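Local coordinates for protein putative 2,3,4,5-tetrahydropyridine-2-carboxylate N- succinyltransferase (Campylobacter jejuni, PDB 2RIJ) that probably catalyses the succinyl-CoA-dependent conversion of cyclic tetrahydrodipicolinate into acyclic N-succinyl-L-2-amino-6-oxopimelate, a step of lysine biosynthesis, at residues 303-308 with 313-318; 277-282 with 291-296. All coordinates share one frame; numbering follows the deposited sequence.

Contact 1. Residues 303-308 with 313-318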
loop_
_atom_site.group_PDB
_atom_site.type_symbol
_atom_site.label_atom_id
_atom_site.label_comp_id
_atom_site.label_asym_id
_atom_site.label_seq_id
_atom_site.Cartn_x
_atom_site.Cartn_y
_atom_site.Cartn_z
ATOM N N SER A 303 11.661 19.965 -0.595
ATOM C CA SER A 303 11.785 19.048 0.531
ATOM C C SER A 303 11.696 19.798 1.814
ATOM O O SER A 303 11.794 21.055 1.828
ATOM C CB SER A 303 13.112 18.258 0.497
ATOM O OG SER A 303 14.254 19.079 0.507
ATOM N N VAL A 304 11.576 19.039 2.914
ATOM C CA VAL A 304 11.650 19.610 4.268
ATOM C C VAL A 304 12.533 18.720 5.095
ATOM O O VAL A 304 12.302 17.488 5.204
ATOM C CB VAL A 304 10.260 19.762 4.977
ATOM C CG1 VAL A 304 10.373 20.432 6.390
ATOM C CG2 VAL A 304 9.237 20.460 4.049
ATOM N N THR A 305 13.531 19.331 5.686
ATOM C CA THR A 305 14.443 18.641 6.563
ATOM C C THR A 305 14.235 19.138 8.013
ATOM O O THR A 305 14.590 20.265 8.347
ATOM C CB THR A 305 15.923 18.844 6.135
ATOM O OG1 THR A 305 16.147 18.283 4.825
ATOM C CG2 THR A 305 16.875 18.142 7.120
ATOM N N GLY A 306 13.630 18.284 8.829
ATOM C CA GLY A 306 13.340 18.568 10.238
ATOM C C GLY A 306 14.178 17.834 11.254
ATOM O O GLY A 306 13.929 17.900 12.473
ATOM N N ILE A 307 15.249 17.194 10.794
ATOM C CA ILE A 307 16.207 16.535 11.686
ATOM C C ILE A 307 17.650 16.844 11.278
ATOM O O ILE A 307 17.906 17.163 10.126
ATOM C CB ILE A 307 16.031 14.963 11.687
ATOM C CG1 ILE A 307 16.267 14.353 10.294
ATOM C CG2 ILE A 307 14.588 14.580 12.216
ATOM C CD1 ILE A 307 16.375 12.857 10.262
ATOM N N PRO A 308 18.581 16.757 12.223
ATOM C CA PRO A 308 19.990 16.789 11.889
ATOM C C PRO A 308 20.357 15.647 10.938
ATOM O O PRO A 308 19.846 14.535 11.093
ATOM C CB PRO A 308 20.681 16.635 13.247
ATOM C CG PRO A 308 19.643 17.008 14.261
ATOM C CD PRO A 308 18.362 16.607 13.665
ATOM N N CYS A 313 24.176 12.833 2.996
ATOM C CA CYS A 313 22.789 12.437 3.006
ATOM C C CYS A 313 22.042 13.072 1.836
ATOM O O CYS A 313 22.393 14.148 1.372
ATOM C CB CYS A 313 22.101 12.821 4.305
ATOM S SG CYS A 313 22.688 11.946 5.773
ATOM N N ILE A 314 20.997 12.391 1.387
ATOM C CA ILE A 314 20.152 12.869 0.299
ATOM C C ILE A 314 18.715 12.838 0.753
ATOM O O ILE A 314 18.260 11.850 1.327
ATOM C CB ILE A 314 20.272 12.014 -0.935
ATOM C CG1 ILE A 314 21.713 12.002 -1.454
ATOM C CG2 ILE A 314 19.298 12.504 -2.056
ATOM C CD1 ILE A 314 21.843 11.081 -2.628
ATOM N N VAL A 315 18.026 13.952 0.555
ATOM C CA VAL A 315 16.569 14.031 0.734
ATOM C C VAL A 315 16.007 14.314 -0.650
ATOM O O VAL A 315 16.296 15.340 -1.271
ATOM C CB VAL A 315 16.142 15.094 1.729
ATOM C CG1 VAL A 315 14.614 15.163 1.862
ATOM C CG2 VAL A 315 16.757 14.841 3.130
ATOM N N ASP A 316 15.213 13.385 -1.142
ATOM C CA ASP A 316 14.647 13.572 -2.507
ATOM C C ASP A 316 13.687 14.783 -2.559
ATOM O O ASP A 316 13.010 15.151 -1.559
ATOM C CB ASP A 316 13.860 12.343 -2.962
ATOM C CG ASP A 316 14.745 11.186 -3.483
ATOM O OD1 ASP A 316 16.010 11.256 -3.558
ATOM O OD2 ASP A 316 14.110 10.166 -3.832
ATOM N N ALA A 317 13.579 15.359 -3.745
ATOM C CA ALA A 317 12.648 16.442 -3.959
ATOM C C ALA A 317 11.273 16.044 -3.462
ATOM O O ALA A 317 10.812 14.892 -3.649
ATOM C CB ALA A 317 12.615 16.824 -5.463
ATOM N N GLY A 318 10.618 16.961 -2.730
ATOM C CA GLY A 318 9.225 16.750 -2.309
ATOM C C GLY A 318 9.090 15.984 -1.002
ATOM O O GLY A 318 8.033 15.916 -0.433
#

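Contact 2. Residues 277-282 with 291-296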
loop_
_atom_site.group_PDB
_atom_site.type_symbol
_atom_site.label_atom_id
_atom_site.label_comp_id
_atom_site.label_asym_id
_atom_site.label_seq_id
_atom_site.Cartn_x
_atom_site.Cartn_y
_atom_site.Cartn_z
ATOM N N ALA A 277 13.334 24.265 -0.804
ATOM C CA ALA A 277 13.523 23.370 0.320
ATOM C C ALA A 277 13.503 24.170 1.621
ATOM O O ALA A 277 13.837 25.363 1.670
ATOM C CB ALA A 277 14.823 22.568 0.195
ATOM N N SER A 278 13.119 23.494 2.687
ATOM C CA SER A 278 13.095 24.044 4.041
ATOM C C SER A 278 14.061 23.247 4.895
ATOM O O SER A 278 13.980 22.013 4.912
ATOM C CB SER A 278 11.693 23.899 4.671
ATOM O OG SER A 278 10.853 25.015 4.420
ATOM N N ILE A 279 14.925 23.936 5.630
ATOM C CA ILE A 279 15.678 23.355 6.723
ATOM C C ILE A 279 15.216 24.019 8.023
ATOM O O ILE A 279 15.443 25.207 8.230
ATOM C CB ILE A 279 17.201 23.493 6.567
ATOM C CG1 ILE A 279 17.652 22.922 5.227
ATOM C CG2 ILE A 279 17.941 22.796 7.720
ATOM C CD1 ILE A 279 19.095 23.255 4.865
ATOM N N LEU A 280 14.594 23.242 8.905
ATOM C CA LEU A 280 14.115 23.781 10.174
ATOM C C LEU A 280 15.309 23.980 11.121
ATOM O O LEU A 280 16.440 23.472 10.865
ATOM C CB LEU A 280 13.024 22.839 10.727
ATOM C CG LEU A 280 11.820 22.538 9.814
ATOM C CD1 LEU A 280 10.834 21.664 10.651
ATOM C CD2 LEU A 280 11.167 23.780 9.252
ATOM N N GLY A 281 15.132 24.738 12.206
ATOM C CA GLY A 281 16.312 25.117 12.997
ATOM C C GLY A 281 16.577 24.416 14.282
ATOM O O GLY A 281 17.728 24.154 14.644
ATOM N N VAL A 282 15.503 24.195 15.026
ATOM C CA VAL A 282 15.587 23.669 16.379
ATOM C C VAL A 282 14.601 22.501 16.497
ATOM O O VAL A 282 13.419 22.624 16.096
ATOM C CB VAL A 282 15.271 24.765 17.435
ATOM C CG1 VAL A 282 15.480 24.218 18.855
ATOM C CG2 VAL A 282 16.158 25.969 17.211
ATOM N N ILE A 291 19.384 22.013 14.584
ATOM C CA ILE A 291 19.554 21.145 13.413
ATOM C C ILE A 291 20.800 21.519 12.592
ATOM O O ILE A 291 21.021 22.681 12.305
ATOM C CB ILE A 291 18.292 21.217 12.570
ATOM C CG1 ILE A 291 17.176 20.502 13.348
ATOM C CG2 ILE A 291 18.469 20.589 11.184
ATOM C CD1 ILE A 291 15.838 20.763 12.835
ATOM N N SER A 292 21.643 20.527 12.303
ATOM C CA SER A 292 22.816 20.658 11.449
ATOM C C SER A 292 22.696 19.671 10.290
ATOM O O SER A 292 22.274 18.548 10.494
ATOM C CB SER A 292 24.083 20.294 12.220
ATOM O OG SER A 292 24.329 21.166 13.299
ATOM N N VAL A 293 23.046 20.102 9.084
ATOM C CA VAL A 293 23.152 19.230 7.934
ATOM C C VAL A 293 24.645 19.144 7.628
ATOM O O VAL A 293 25.350 20.157 7.632
ATOM C CB VAL A 293 22.312 19.829 6.796
ATOM C CG1 VAL A 293 22.651 19.267 5.455
ATOM C CG2 VAL A 293 20.792 19.711 7.152
ATOM N N GLY A 294 25.146 17.947 7.388
ATOM C CA GLY A 294 26.591 17.760 7.233
ATOM C C GLY A 294 27.090 18.126 5.848
ATOM O O GLY A 294 26.439 18.819 5.093
ATOM N N LYS A 295 28.288 17.642 5.532
ATOM C CA LYS A 295 28.940 17.923 4.277
ATOM C C LYS A 295 28.362 17.169 3.093
ATOM O O LYS A 295 27.963 16.021 3.210
ATOM C CB LYS A 295 30.424 17.543 4.376
ATOM C CG LYS A 295 31.191 18.373 5.346
ATOM C CD LYS A 295 32.676 18.061 5.253
ATOM C CE LYS A 295 33.411 18.688 6.410
ATOM N NZ LYS A 295 34.903 18.651 6.176
ATOM N N ALA A 296 28.325 17.832 1.944
ATOM C CA ALA A 296 27.919 17.201 0.709
ATOM C C ALA A 296 26.514 16.561 0.807
ATOM O O ALA A 296 26.278 15.493 0.275
ATOM C CB ALA A 296 28.990 16.139 0.281
#

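Contact 1. Residues 303-308 with 313-318
Ser303 and Val315 meet across the inside of a coil of the left-handed parallel beta-helix, each belonging to a different wall: 304-305 and 314-315 are short strands of separate sheets, joined by a connection that has neither helix nor strand. No hydrogen bond links the two segments; they meet by van der Waals contact, chiefly through the side chains of Ser303 and Val315. Val315 directs its side chain at 303-308 and spreads two methyls over it. CG1, anti to the backbone N (chi1 179°), meets Ser303 CB at 3.7 Å, while CG2 lies 3.9 Å from Thr305 OG1, the two side chains crossing at a slant. A beta-branched valine suits this place, because it is at ease in an extended strand and can serve two neighbours while also touching Leu299 and Val321 in the core. Ser303, just before the strand, is small enough to fit under Val315, and its CB also comes within 3.7 Å of Asp316 O. Its hydroxyl stands between the backbone N and the carbonyl carbon (chi1 59°), a rotation that goes with its hydrogen bond to Gly300 O, in the turn after strand 298-299, which satisfies this buried hydroxyl. Asp316, a predicted succinyl-CoA site residue, instead has OD1 bonded to His361 NE2 and touches Arg363. Ala317, also of the predicted site, packs on Leu322 of the third subunit. The chain then turns at Gly318, whose positive phi of 87° a glycine adopts easily; there Gly318 N approaches Ser303 N to 3.8 Å.

Contact 2. Residues 277-282 with 291-296
Ile291 lays its side chain against the side chain of Ile279, the CB and carbonyl of Leu280 and the carbonyl of Gly281, where the chain returns to the left-handed beta-helix after a long loop (280-291) without helix or strand. The branched isoleucine has a task for each arm. CG2, anti to the backbone N, reaches Ile279 CG2 at 4.1 Å, the two side chains slanting across one another. The longer arm starts beside the backbone N (chi1 -70°) and runs on extended, which carries CD1 out to within 4.1 Å of Leu280 CB. Between the two arms lies the carbonyl of Leu280: its oxygen is 3.4 Å from Ile291 CB, and it remains a buried polar atom with no hydrogen-bond partner in the model. The same Ile279 methyl, CG2, also meets Val293 CG2 at 4.2 Å, so one branch serves two residues of the facing segment. Leu280 offers CB here, while the end of its side chain leads away. One backbone bond closes the loop: Ile291 N donates to Gly281 O at 2.7 Å, nearly straight at the hydrogen (167°) but rising 42° out of the carbonyl plane. Gly281 thus meets Ile291 through its carbonyl oxygen. The strands at 278-279 and 292-293 belong to different walls of the beta-helix; the former runs parallel between strands 260-261 and 304-305, and the latter lies beside strand 266-267.

Overall arrangement
Contacts 1 and 2 follow one another along the chain and lie in successive coils of the beta-helix, their centres about 8 Å apart. Strands 278-279 and 304-305 are parallel neighbours in one wall: Thr305 N probably bonds to Ser278 O at 2.8 Å, and Ser303 O probably accepts from Ser278 N at 2.9 Å. Packing adds Ile291 CD1 against Gly306 O at 3.5 Å. Both contacts also touch the second subunit, and each holds predicted succinyl-CoA-binding residues: Ser278 in contact 2, Asp316 and Ala317 in contact 1. The side chain of Ile279 is about 7 Å from that of Arg260, of the same predicted site, and about 10 Å from that of Glu258, the predicted acyl-anhydride residue, so contact 2 lies near the predicted catalytic position without forming it.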